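Local coordinates for protein probable thiol peroxidase (PDB 2YZH) that probably reduces hydrogen peroxide and organic hydroperoxides with electrons from thioredoxin, as a dimeric peroxiredoxin that protects the cell against oxidative stress, at residues R5-K10 against V148-E153; Y119-G124 against A133-I138; P13-G18 against I123-L128. All coordinates share one frame; numbering follows the deposited sequence.

Interaction 1: R5-K10 against V148-E153. With SO4 (sulfate ion), chain H.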
ATOM      1  N   ARG D   5      -4.949  -4.591  21.056  1.00 21.00           N
ATOM      2  CA  ARG D   5      -4.775  -3.574  20.024  1.00 21.27           C
ATOM      3  C   ARG D   5      -3.495  -2.780  20.241  1.00 20.62           C
ATOM      4  O   ARG D   5      -3.212  -1.829  19.515  1.00 17.66           O
ATOM      5  CB  ARG D   5      -5.974  -2.621  20.008  1.00 21.88           C
ATOM      6  CG  ARG D   5      -7.283  -3.282  19.601  1.00 26.06           C
ATOM      7  CD  ARG D   5      -8.439  -2.284  19.614  1.00 25.89           C
ATOM      8  NE  ARG D   5      -9.726  -2.926  19.366  1.00 28.28           N
ATOM      9  CZ  ARG D   5     -10.158  -3.321  18.171  1.00 31.27           C
ATOM     10  NH1 ARG D   5      -9.406  -3.140  17.092  1.00 31.83           N
ATOM     11  NH2 ARG D   5     -11.347  -3.897  18.054  1.00 30.97           N
ATOM     12  N   THR D   6      -2.726  -3.181  21.248  1.00 19.72           N
ATOM     13  CA  THR D   6      -1.471  -2.515  21.569  1.00 20.65           C
ATOM     14  C   THR D   6      -0.432  -3.521  22.073  1.00 19.72           C
ATOM     15  O   THR D   6      -0.778  -4.581  22.594  1.00 21.35           O
ATOM     16  CB  THR D   6      -1.674  -1.441  22.677  1.00 23.47           C
ATOM     17  OG1 THR D   6      -2.643  -0.475  22.250  1.00 27.13           O
ATOM     18  CG2 THR D   6      -0.369  -0.727  22.972  1.00 25.78           C
ATOM     19  N   VAL D   7       0.839  -3.183  21.891  1.00 19.09           N
ATOM     20  CA  VAL D   7       1.953  -3.998  22.368  1.00 18.12           C
ATOM     21  C   VAL D   7       3.020  -2.994  22.756  1.00 17.65           C
ATOM     22  O   VAL D   7       2.942  -1.826  22.368  1.00 19.23           O
ATOM     23  CB  VAL D   7       2.552  -4.925  21.274  1.00 18.20           C
ATOM     24  CG1 VAL D   7       1.529  -5.959  20.846  1.00 18.53           C
ATOM     25  CG2 VAL D   7       3.029  -4.100  20.085  1.00 18.71           C
ATOM     26  N   ASN D   8       4.006  -3.427  23.531  1.00 15.67           N
ATOM     27  CA  ASN D   8       5.082  -2.527  23.912  1.00 15.80           C
ATOM     28  C   ASN D   8       6.318  -2.812  23.070  1.00 15.60           C
ATOM     29  O   ASN D   8       6.556  -3.953  22.665  1.00 15.94           O
ATOM     30  CB  ASN D   8       5.476  -2.709  25.383  1.00 17.38           C
ATOM     31  CG  ASN D   8       4.396  -2.276  26.342  1.00 20.66           C
ATOM     32  OD1 ASN D   8       3.650  -1.333  26.079  1.00 20.33           O
ATOM     33  ND2 ASN D   8       4.323  -2.949  27.484  1.00 23.60           N
ATOM     34  N   LEU D   9       7.083  -1.765  22.787  1.00 14.36           N
ATOM     35  CA  LEU D   9       8.346  -1.909  22.070  1.00 15.81           C
ATOM     36  C   LEU D   9       9.352  -1.272  23.015  1.00 16.04           C
ATOM     37  O   LEU D   9       9.369  -0.053  23.188  1.00 16.14           O
ATOM     38  CB  LEU D   9       8.350  -1.164  20.732  1.00 14.06           C
ATOM     39  CG  LEU D   9       9.744  -1.099  20.086  1.00 18.43           C
ATOM     40  CD1 LEU D   9      10.329  -2.510  19.954  1.00 18.16           C
ATOM     41  CD2 LEU D   9       9.653  -0.427  18.717  1.00 17.57           C
ATOM     42  N   LYS D  10      10.175  -2.103  23.643  1.00 16.61           N
ATOM     43  CA  LYS D  10      11.157  -1.620  24.605  1.00 16.77           C
ATOM     44  C   LYS D  10      10.470  -0.822  25.716  1.00 16.96           C
ATOM     45  O   LYS D  10      10.939   0.240  26.120  1.00 17.61           O
ATOM     46  CB  LYS D  10      12.224  -0.774  23.900  1.00 18.36           C
ATOM     47  CG  LYS D  10      13.034  -1.578  22.884  1.00 20.55           C
ATOM     48  CD  LYS D  10      14.102  -0.755  22.195  1.00 21.83           C
ATOM     49  CE  LYS D  10      14.881  -1.607  21.208  1.00 22.75           C
ATOM     50  NZ  LYS D  10      15.908  -0.823  20.472  1.00 25.28           N
ATOM     51  N   VAL D 148      -4.878 -17.818  19.722  1.00 20.03           N
ATOM     52  CA  VAL D 148      -4.133 -16.594  19.451  1.00 18.52           C
ATOM     53  C   VAL D 148      -3.214 -16.242  20.612  1.00 19.38           C
ATOM     54  O   VAL D 148      -3.560 -16.444  21.780  1.00 19.73           O
ATOM     55  CB  VAL D 148      -5.062 -15.367  19.218  1.00 19.44           C
ATOM     56  CG1 VAL D 148      -5.996 -15.620  18.047  1.00 19.67           C
ATOM     57  CG2 VAL D 148      -5.853 -15.066  20.479  1.00 22.10           C
ATOM     58  N   GLN D 149      -2.031 -15.740  20.284  1.00 16.68           N
ATOM     59  CA  GLN D 149      -1.089 -15.294  21.291  1.00 16.01           C
ATOM     60  C   GLN D 149      -0.354 -14.074  20.760  1.00 15.94           C
ATOM     61  O   GLN D 149       0.342 -14.144  19.749  1.00 16.16           O
ATOM     62  CB  GLN D 149      -0.064 -16.372  21.663  1.00 16.01           C
ATOM     63  CG  GLN D 149       0.984 -15.823  22.641  1.00 17.38           C
ATOM     64  CD  GLN D 149       2.114 -16.789  22.963  1.00 17.66           C
ATOM     65  OE1 GLN D 149       3.175 -16.370  23.426  1.00 18.03           O
ATOM     66  NE2 GLN D 149       1.892 -18.079  22.730  1.00 19.36           N
ATOM     67  N   LEU D 150      -0.543 -12.946  21.431  1.00 15.68           N
ATOM     68  CA  LEU D 150       0.132 -11.722  21.047  1.00 15.39           C
ATOM     69  C   LEU D 150       1.137 -11.445  22.151  1.00 14.14           C
ATOM     70  O   LEU D 150       0.744 -11.160  23.282  1.00 14.07           O
ATOM     71  CB  LEU D 150      -0.852 -10.554  20.954  1.00 15.81           C
ATOM     72  CG  LEU D 150      -0.196  -9.200  20.665  1.00 14.85           C
ATOM     73  CD1 LEU D 150       0.431  -9.228  19.270  1.00 13.91           C
ATOM     74  CD2 LEU D 150      -1.227  -8.088  20.752  1.00 15.20           C
ATOM     75  N   VAL D 151       2.424 -11.545  21.832  1.00 13.88           N
ATOM     76  CA  VAL D 151       3.470 -11.284  22.820  1.00 14.03           C
ATOM     77  C   VAL D 151       3.329  -9.814  23.215  1.00 16.13           C
ATOM     78  O   VAL D 151       3.359  -8.929  22.363  1.00 15.91           O
ATOM     79  CB  VAL D 151       4.869 -11.569  22.226  1.00 13.94           C
ATOM     80  CG1 VAL D 151       5.941 -11.453  23.313  1.00 15.50           C
ATOM     81  CG2 VAL D 151       4.888 -12.971  21.617  1.00 15.22           C
ATOM     82  N   PRO D 152       3.171  -9.533  24.520  1.00 17.32           N
ATOM     83  CA  PRO D 152       3.006  -8.163  25.023  1.00 17.94           C
ATOM     84  C   PRO D 152       4.138  -7.168  24.789  1.00 17.50           C
ATOM     85  O   PRO D 152       3.920  -5.958  24.835  1.00 17.10           O
ATOM     86  CB  PRO D 152       2.714  -8.377  26.508  1.00 18.58           C
ATOM     87  CG  PRO D 152       3.516  -9.611  26.821  1.00 21.11           C
ATOM     88  CD  PRO D 152       3.228 -10.500  25.632  1.00 16.88           C
ATOM     89  N   GLU D 153       5.342  -7.674  24.553  1.00 16.20           N
ATOM     90  CA  GLU D 153       6.502  -6.821  24.311  1.00 17.12           C
ATOM     91  C   GLU D 153       7.237  -7.403  23.118  1.00 16.45           C
ATOM     92  O   GLU D 153       7.558  -8.586  23.108  1.00 16.77           O
ATOM     93  CB  GLU D 153       7.420  -6.807  25.542  1.00 17.87           C
ATOM     94  CG  GLU D 153       8.869  -6.384  25.277  1.00 18.80           C
ATOM     95  CD  GLU D 153       9.005  -4.963  24.752  1.00 19.85           C
ATOM     96  OE1 GLU D 153       8.512  -4.028  25.419  1.00 20.78           O
ATOM     97  OE2 GLU D 153       9.621  -4.780  23.677  1.00 17.61           O
TER
HETATM   98  S   SO4 H 502     -11.826  -3.298  14.318  1.00 35.19           S
HETATM   99  O1  SO4 H 502     -12.712  -3.728  13.219  1.00 35.27           O
HETATM  100  O2  SO4 H 502     -11.347  -4.476  15.060  1.00 34.73           O
HETATM  101  O3  SO4 H 502     -10.676  -2.554  13.759  1.00 33.90           O
HETATM  102  O4  SO4 H 502     -12.577  -2.423  15.240  1.00 34.81           O

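Interaction 2: Y119-G124 against A133-I138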
ATOM      1  N   TYR D 119      -4.771  -9.589  10.086  1.00  9.55           N
ATOM      2  CA  TYR D 119      -4.703 -10.350  11.326  1.00 10.97           C
ATOM      3  C   TYR D 119      -4.515  -9.433  12.529  1.00 12.43           C
ATOM      4  O   TYR D 119      -4.364  -9.900  13.660  1.00 12.37           O
ATOM      5  CB  TYR D 119      -3.567 -11.380  11.268  1.00  9.34           C
ATOM      6  CG  TYR D 119      -3.941 -12.671  10.559  1.00 11.60           C
ATOM      7  CD1 TYR D 119      -4.096 -12.716   9.175  1.00 10.74           C
ATOM      8  CD2 TYR D 119      -4.152 -13.848  11.282  1.00 12.18           C
ATOM      9  CE1 TYR D 119      -4.452 -13.904   8.526  1.00 12.18           C
ATOM     10  CE2 TYR D 119      -4.509 -15.035  10.644  1.00 13.73           C
ATOM     11  CZ  TYR D 119      -4.656 -15.056   9.268  1.00 11.88           C
ATOM     12  OH  TYR D 119      -5.018 -16.232   8.642  1.00 13.82           O
ATOM     13  N   GLY D 120      -4.517  -8.127  12.278  1.00 11.43           N
ATOM     14  CA  GLY D 120      -4.368  -7.164  13.354  1.00 12.55           C
ATOM     15  C   GLY D 120      -2.992  -7.087  13.991  1.00 12.41           C
ATOM     16  O   GLY D 120      -2.869  -6.647  15.135  1.00 11.64           O
ATOM     17  N   VAL D 121      -1.956  -7.494  13.263  1.00 10.74           N
ATOM     18  CA  VAL D 121      -0.607  -7.455  13.812  1.00 10.98           C
ATOM     19  C   VAL D 121       0.327  -6.451  13.137  1.00 10.64           C
ATOM     20  O   VAL D 121       1.524  -6.429  13.418  1.00 11.69           O
ATOM     21  CB  VAL D 121       0.037  -8.868  13.808  1.00 13.85           C
ATOM     22  CG1 VAL D 121      -0.742  -9.787  14.744  1.00 15.41           C
ATOM     23  CG2 VAL D 121       0.049  -9.446  12.406  1.00 12.27           C
ATOM     24  N   LEU D 122      -0.209  -5.609  12.257  1.00 10.86           N
ATOM     25  CA  LEU D 122       0.620  -4.596  11.607  1.00 10.09           C
ATOM     26  C   LEU D 122       0.814  -3.449  12.600  1.00 10.58           C
ATOM     27  O   LEU D 122      -0.165  -2.885  13.099  1.00 11.31           O
ATOM     28  CB  LEU D 122      -0.062  -4.060  10.343  1.00 11.71           C
ATOM     29  CG  LEU D 122       0.733  -2.984   9.599  1.00 13.04           C
ATOM     30  CD1 LEU D 122       2.022  -3.587   9.052  1.00 11.14           C
ATOM     31  CD2 LEU D 122      -0.113  -2.404   8.471  1.00 13.30           C
ATOM     32  N   ILE D 123       2.068  -3.109  12.891  1.00 10.28           N
ATOM     33  CA  ILE D 123       2.372  -2.031  13.831  1.00 11.20           C
ATOM     34  C   ILE D 123       2.040  -0.688  13.187  1.00 11.41           C
ATOM     35  O   ILE D 123       2.489  -0.395  12.080  1.00 11.51           O
ATOM     36  CB  ILE D 123       3.863  -2.098  14.264  1.00 10.15           C
ATOM     37  CG1 ILE D 123       4.101  -3.409  15.018  1.00 10.11           C
ATOM     38  CG2 ILE D 123       4.226  -0.920  15.172  1.00  8.09           C
ATOM     39  CD1 ILE D 123       5.565  -3.757  15.240  1.00 10.69           C
ATOM     40  N   GLY D 124       1.238   0.113  13.888  1.00 12.74           N
ATOM     41  CA  GLY D 124       0.808   1.400  13.367  1.00 13.03           C
ATOM     42  C   GLY D 124       1.530   2.651  13.843  1.00 13.65           C
ATOM     43  O   GLY D 124       1.193   3.754  13.411  1.00 12.47           O
ATOM     44  N   ALA D 133       4.028  -7.383  14.292  1.00 11.11           N
ATOM     45  CA  ALA D 133       4.273  -7.632  15.712  1.00 13.87           C
ATOM     46  C   ALA D 133       4.466  -9.136  15.906  1.00 14.90           C
ATOM     47  O   ALA D 133       4.148  -9.936  15.018  1.00 14.87           O
ATOM     48  CB  ALA D 133       3.100  -7.139  16.551  1.00 14.41           C
ATOM     49  N   ARG D 134       4.981  -9.521  17.070  1.00 14.71           N
ATOM     50  CA  ARG D 134       5.237 -10.925  17.364  1.00 14.50           C
ATOM     51  C   ARG D 134       3.968 -11.600  17.868  1.00 14.38           C
ATOM     52  O   ARG D 134       3.467 -11.289  18.955  1.00 13.43           O
ATOM     53  CB  ARG D 134       6.355 -11.033  18.406  1.00 14.80           C
ATOM     54  CG  ARG D 134       7.003 -12.409  18.519  1.00 16.71           C
ATOM     55  CD  ARG D 134       8.103 -12.393  19.586  1.00 13.97           C
ATOM     56  NE  ARG D 134       9.055 -11.300  19.383  1.00 14.96           N
ATOM     57  CZ  ARG D 134       9.922 -11.232  18.377  1.00 17.47           C
ATOM     58  NH1 ARG D 134       9.969 -12.202  17.471  1.00 17.50           N
ATOM     59  NH2 ARG D 134      10.734 -10.190  18.268  1.00 16.88           N
ATOM     60  N   ALA D 135       3.442 -12.524  17.072  1.00 11.70           N
ATOM     61  CA  ALA D 135       2.222 -13.220  17.445  1.00 13.33           C
ATOM     62  C   ALA D 135       2.179 -14.633  16.887  1.00 14.38           C
ATOM     63  O   ALA D 135       2.991 -15.005  16.036  1.00 16.40           O
ATOM     64  CB  ALA D 135       1.013 -12.442  16.949  1.00 12.62           C
ATOM     65  N   VAL D 136       1.223 -15.409  17.380  1.00 14.47           N
ATOM     66  CA  VAL D 136       1.028 -16.777  16.934  1.00 15.06           C
ATOM     67  C   VAL D 136      -0.454 -17.045  16.779  1.00 15.12           C
ATOM     68  O   VAL D 136      -1.251 -16.700  17.648  1.00 16.88           O
ATOM     69  CB  VAL D 136       1.600 -17.801  17.931  1.00 13.21           C
ATOM     70  CG1 VAL D 136       1.334 -19.221  17.417  1.00 16.70           C
ATOM     71  CG2 VAL D 136       3.087 -17.580  18.102  1.00 14.14           C
ATOM     72  N   PHE D 137      -0.815 -17.655  15.655  1.00 14.29           N
ATOM     73  CA  PHE D 137      -2.197 -17.994  15.369  1.00 15.40           C
ATOM     74  C   PHE D 137      -2.232 -19.462  15.010  1.00 16.41           C
ATOM     75  O   PHE D 137      -1.312 -19.966  14.378  1.00 15.52           O
ATOM     76  CB  PHE D 137      -2.713 -17.204  14.160  1.00 14.14           C
ATOM     77  CG  PHE D 137      -2.700 -15.722  14.355  1.00 14.27           C
ATOM     78  CD1 PHE D 137      -3.739 -15.089  15.021  1.00 14.27           C
ATOM     79  CD2 PHE D 137      -1.620 -14.965  13.911  1.00 14.17           C
ATOM     80  CE1 PHE D 137      -3.705 -13.713  15.253  1.00 14.08           C
ATOM     81  CE2 PHE D 137      -1.576 -13.594  14.138  1.00 15.19           C
ATOM     82  CZ  PHE D 137      -2.622 -12.969  14.812  1.00 13.56           C
ATOM     83  N   ILE D 138      -3.283 -20.149  15.431  1.00 15.50           N
ATOM     84  CA  ILE D 138      -3.448 -21.546  15.070  1.00 16.66           C
ATOM     85  C   ILE D 138      -4.824 -21.609  14.438  1.00 14.38           C
ATOM     86  O   ILE D 138      -5.814 -21.191  15.041  1.00 15.27           O
ATOM     87  CB  ILE D 138      -3.375 -22.483  16.286  1.00 15.67           C
ATOM     88  CG1 ILE D 138      -2.000 -22.365  16.946  1.00 15.90           C
ATOM     89  CG2 ILE D 138      -3.589 -23.921  15.834  1.00 18.69           C
ATOM     90  CD1 ILE D 138      -1.848 -23.215  18.198  1.00 19.35           C
TER

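Interaction 3: P13-G18 against I123-L128. With SO4 (sulfate ion), chain F.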
ATOM      1  N   PRO D  13       4.405   1.764  24.729  1.00 20.12           N
ATOM      2  CA  PRO D  13       3.208   1.296  24.029  1.00 19.19           C
ATOM      3  C   PRO D  13       3.135   1.773  22.583  1.00 17.79           C
ATOM      4  O   PRO D  13       3.445   2.922  22.279  1.00 17.16           O
ATOM      5  CB  PRO D  13       2.066   1.876  24.864  1.00 21.03           C
ATOM      6  CG  PRO D  13       2.666   2.010  26.226  1.00 22.47           C
ATOM      7  CD  PRO D  13       4.032   2.556  25.915  1.00 21.87           C
ATOM      8  N   VAL D  14       2.741   0.873  21.694  1.00 16.27           N
ATOM      9  CA  VAL D  14       2.575   1.207  20.287  1.00 16.13           C
ATOM     10  C   VAL D  14       1.287   0.544  19.823  1.00 14.60           C
ATOM     11  O   VAL D  14       1.031  -0.623  20.113  1.00 16.01           O
ATOM     12  CB  VAL D  14       3.757   0.724  19.416  1.00 18.70           C
ATOM     13  CG1 VAL D  14       5.012   1.498  19.775  1.00 19.34           C
ATOM     14  CG2 VAL D  14       3.965  -0.759  19.583  1.00 21.10           C
ATOM     15  N   THR D  15       0.465   1.301  19.115  1.00 15.07           N
ATOM     16  CA  THR D  15      -0.797   0.770  18.647  1.00 13.65           C
ATOM     17  C   THR D  15      -0.636  -0.076  17.394  1.00 13.19           C
ATOM     18  O   THR D  15       0.278   0.137  16.591  1.00 13.64           O
ATOM     19  CB  THR D  15      -1.785   1.905  18.366  1.00 15.88           C
ATOM     20  OG1 THR D  15      -1.146   2.893  17.548  1.00 15.62           O
ATOM     21  CG2 THR D  15      -2.235   2.546  19.669  1.00 15.91           C
ATOM     22  N   LEU D  16      -1.530  -1.047  17.254  1.00 12.44           N
ATOM     23  CA  LEU D  16      -1.547  -1.936  16.105  1.00 11.78           C
ATOM     24  C   LEU D  16      -2.697  -1.500  15.216  1.00 12.51           C
ATOM     25  O   LEU D  16      -3.658  -0.887  15.683  1.00 13.88           O
ATOM     26  CB  LEU D  16      -1.784  -3.382  16.550  1.00 12.95           C
ATOM     27  CG  LEU D  16      -0.755  -3.965  17.522  1.00 12.32           C
ATOM     28  CD1 LEU D  16      -1.189  -5.362  17.948  1.00 12.45           C
ATOM     29  CD2 LEU D  16       0.614  -3.984  16.859  1.00 12.84           C
ATOM     30  N   VAL D  17      -2.588  -1.799  13.930  1.00 11.86           N
ATOM     31  CA  VAL D  17      -3.640  -1.470  12.977  1.00 10.74           C
ATOM     32  C   VAL D  17      -4.710  -2.561  13.107  1.00 12.95           C
ATOM     33  O   VAL D  17      -4.381  -3.735  13.284  1.00 13.87           O
ATOM     34  CB  VAL D  17      -3.065  -1.456  11.540  1.00 10.65           C
ATOM     35  CG1 VAL D  17      -4.177  -1.254  10.521  1.00 11.63           C
ATOM     36  CG2 VAL D  17      -2.018  -0.354  11.420  1.00 10.20           C
ATOM     37  N   GLY D  18      -5.983  -2.177  13.050  1.00 12.24           N
ATOM     38  CA  GLY D  18      -7.054  -3.157  13.155  1.00 13.93           C
ATOM     39  C   GLY D  18      -7.167  -3.989  11.886  1.00 15.11           C
ATOM     40  O   GLY D  18      -6.419  -3.760  10.934  1.00 13.90           O
ATOM     41  N   ILE D 123       2.068  -3.109  12.891  1.00 10.28           N
ATOM     42  CA  ILE D 123       2.372  -2.031  13.831  1.00 11.20           C
ATOM     43  C   ILE D 123       2.040  -0.688  13.187  1.00 11.41           C
ATOM     44  O   ILE D 123       2.489  -0.395  12.080  1.00 11.51           O
ATOM     45  CB  ILE D 123       3.863  -2.098  14.264  1.00 10.15           C
ATOM     46  CG1 ILE D 123       4.101  -3.409  15.018  1.00 10.11           C
ATOM     47  CG2 ILE D 123       4.226  -0.920  15.172  1.00  8.09           C
ATOM     48  CD1 ILE D 123       5.565  -3.757  15.240  1.00 10.69           C
ATOM     49  N   GLY D 124       1.238   0.113  13.888  1.00 12.74           N
ATOM     50  CA  GLY D 124       0.808   1.400  13.367  1.00 13.03           C
ATOM     51  C   GLY D 124       1.530   2.651  13.843  1.00 13.65           C
ATOM     52  O   GLY D 124       1.193   3.754  13.411  1.00 12.47           O
ATOM     53  N   GLU D 125       2.518   2.508  14.719  1.00 13.55           N
ATOM     54  CA  GLU D 125       3.247   3.683  15.188  1.00 15.64           C
ATOM     55  C   GLU D 125       4.643   3.346  15.695  1.00 15.75           C
ATOM     56  O   GLU D 125       4.976   2.182  15.916  1.00 15.51           O
ATOM     57  CB  GLU D 125       2.471   4.397  16.302  1.00 19.99           C
ATOM     58  CG  GLU D 125       2.449   3.664  17.629  1.00 23.53           C
ATOM     59  CD  GLU D 125       1.979   4.547  18.782  1.00 23.44           C
ATOM     60  OE1 GLU D 125       2.602   5.599  19.039  1.00 29.52           O
ATOM     61  OE2 GLU D 125       0.989   4.187  19.441  1.00 21.82           O
ATOM     62  N   GLY D 126       5.459   4.378  15.862  1.00 14.16           N
ATOM     63  CA  GLY D 126       6.804   4.170  16.364  1.00 17.27           C
ATOM     64  C   GLY D 126       7.816   3.772  15.312  1.00 16.91           C
ATOM     65  O   GLY D 126       7.525   3.754  14.110  1.00 14.20           O
ATOM     66  N   ALA D 127       9.014   3.446  15.781  1.00 14.28           N
ATOM     67  CA  ALA D 127      10.119   3.059  14.920  1.00 15.90           C
ATOM     68  C   ALA D 127       9.856   1.831  14.064  1.00 14.89           C
ATOM     69  O   ALA D 127      10.456   1.681  13.003  1.00 14.64           O
ATOM     70  CB  ALA D 127      11.366   2.827  15.765  1.00 17.32           C
ATOM     71  N   LEU D 128       8.985   0.940  14.526  1.00 13.92           N
ATOM     72  CA  LEU D 128       8.692  -0.270  13.760  1.00 13.82           C
ATOM     73  C   LEU D 128       7.374  -0.175  12.994  1.00 13.36           C
ATOM     74  O   LEU D 128       6.806  -1.193  12.601  1.00 12.97           O
ATOM     75  CB  LEU D 128       8.663  -1.492  14.687  1.00 14.29           C
ATOM     76  CG  LEU D 128       9.954  -1.821  15.452  1.00 17.11           C
ATOM     77  CD1 LEU D 128       9.748  -3.065  16.304  1.00 16.47           C
ATOM     78  CD2 LEU D 128      11.090  -2.038  14.474  1.00 16.57           C
TER
HETATM   79  S   SO4 F 504       5.629   8.379  16.096  1.00 41.15           S
HETATM   80  O1  SO4 F 504       4.804   9.578  16.331  1.00 38.13           O
HETATM   81  O2  SO4 F 504       6.163   7.889  17.381  1.00 40.58           O
HETATM   82  O3  SO4 F 504       4.805   7.329  15.459  1.00 39.05           O
HETATM   83  O4  SO4 F 504       6.758   8.720  15.211  1.00 39.28           O

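Interaction 1: R5-K10 against V148-E153
The buried carboxylate of Glu153 accepts backbone amides at the turn of the N-terminal β-hairpin, strands 6-9 and 12-15, which Tpx peroxiredoxins carry on their thioredoxin fold. Its OE2 accepts the amide of Lys10, with Lys10 N to Glu153 OE2 at 2.7 Å, through the syn lone pair, while OE1 takes the amide of Gly11. OE2 also receives the N-H of Thr155, so three backbone donors share the two oxygens. The side chain gets there by leaving extended from the backbone and then bending at chi2 (62°), which curls its end back over the hairpin. These three amides probably offset the nearness of an acceptor: Asn8 O lies 3.3 Å from Glu153 OE2. Lys10 itself has a positive phi (56°) in the hairpin turn.

Behind the turn the backbones run roughly alongside and make one β bridge, Asn8 with Glu153. Asn8 N donates to Pro152 O at 2.8 Å, and Asn8 also pairs through its backbone with Ile154. The CA-H of Glu153 adds a contact to the carbonyl of Asn8, Glu153 CA to Asn8 O being 3.3 Å.

Further back, where strand 145-150 ends at the rim of the central sheet, Val7 and Leu150 meet almost at right angles. Val7 CG1 presses into the fork of the leucine, and its approach to Leu150 CD2, 3.5 Å, is tight. Ala135 and Met3 also touch Leu150.

Arg5, just ahead of the strand, points its guanidinium edge at a sulfate that the backbone amides of Gly126 of the second subunit and of Glu20 also bind; Arg5 NH1 and NH2 both donate to its O2, NH2 at 3.0 Å.

Interaction 2: Y119-G124 against A133-I138
Tyr119 and Phe137 form a T-shaped pair, the edge of the tyrosine turned to the face of the phenylalanine. Tyr119 CD2 stands above the middle of the Phe137 ring, 3.6 Å from its plane, and the two planes meet at 66°. Against the rim of that same ring, in its plane, lies a methyl of Val121: its CG1 is 3.7 Å from Phe137 CZ. The same methyl also meets Ala135, with Val121 CG1 to Ala135 CB at 3.9 Å. Phe137 therefore has one partner over a face and another at an edge; its CG, anti to the carbonyl carbon (chi1 -61°), carries the ring back under residues 119 to 121.

One backbone bond pins the far end. Ala133 N donates to Val121 O at 2.8 Å, in the carbonyl plane and nearly straight (163°), and Ile123 packs its CG1 beside the Ala133 methyl. The bond closes the loop of residues 122-132 just ahead of strand 135-139, an inner strand of the thioredoxin-fold sheet.

The second shell fixes these groups. Tyr119 OH bonds to Pro28 O, which sets the ring's far end, while Met3 and Val148 pack on Phe137. Thr54 OG1 is hydrogen-bonded to Ala133 O. Pointing away from the loop, Arg134 forms a salt bridge with Glu66 and touches Cys63, the predicted peroxidatic cysteine, consistent with the arginine found beside this cysteine in peroxiredoxins.

A leucine in place of Phe137 would probably rob Tyr119 of the aromatic face its edge rests on and Val121 of its flat neighbour. The contact is almost wholly apolar and buried: packing of rings and methyls carries it, and the one hydrogen bond across it satisfies Val121 O and Ala133 N.

Interaction 3: P13-G18 against I123-L128
Glu125 OE2 faces both the backbone N and the hydroxyl of Thr15. Thr15 N donates to Glu125 OE2 at 3.0 Å, meeting it on the anti side, 19° out of the carboxylate plane. Thr15 OG1 is 3.1 Å from the same Glu125 OE2, though its proton has another acceptor within reach. Glu125 CG sits between the backbone N and the carbonyl carbon (chi1 72°), and from there the chain runs extended, crossing Thr15 at about a right angle. Its CG lies 3.7 Å from Val14 CB on the way.

One residue back from Glu125, Gly124 N donates to Thr15 O at 2.9 Å. With the bond between Val17 and Leu122, it frames an antiparallel, non-hydrogen-bonded pair, Leu16 with Ile123, in which Leu16 CD2 touches Ile123 CG1. The β-hairpin of strands 6-9 and 12-15 is thereby laid on the loop before strand 135-139, at the face where the second subunit docks: Thr15 meets Thr15 of that subunit, and Val17 meets its Gly124. This agrees with the homodimer of Tpx enzymes.

Both glycines have little to spare. A CB on Gly124 would come 3.3 Å from Val17 CG2, and one on Gly126 would press on Val14 CG1, besides striking the preceding carbonyl at that residue's positive phi. Gly126 N instead points to a sulfate, also held by the guanidinium of Arg5 and the backbone amide of Glu20, both of the second subunit, and donates to its O3 almost straight (168°).

Interaction 2 is the core contact, wholly buried on an inner strand of the central sheet and built from rings and methyls. Interactions 1 and 3 lie farther out and rely on backbone bonds and glutamates, Glu153 and Glu125, that accept amides of the hairpin. They hold its two strands from different sides: 5-10 rests on the end of strand 145-150, 13-18 on the loop 123-128, and Val7 O to Val14 N ties the strands together. Ile123 and Gly124 belong to both interaction 2 and interaction 3, while Val151 N to Arg134 O, just past the paired strands 135-139 and 145-150, joins interactions 1 and 2. At the dimer face, Arg5 and Gly126 of different subunits bind shared sulfates.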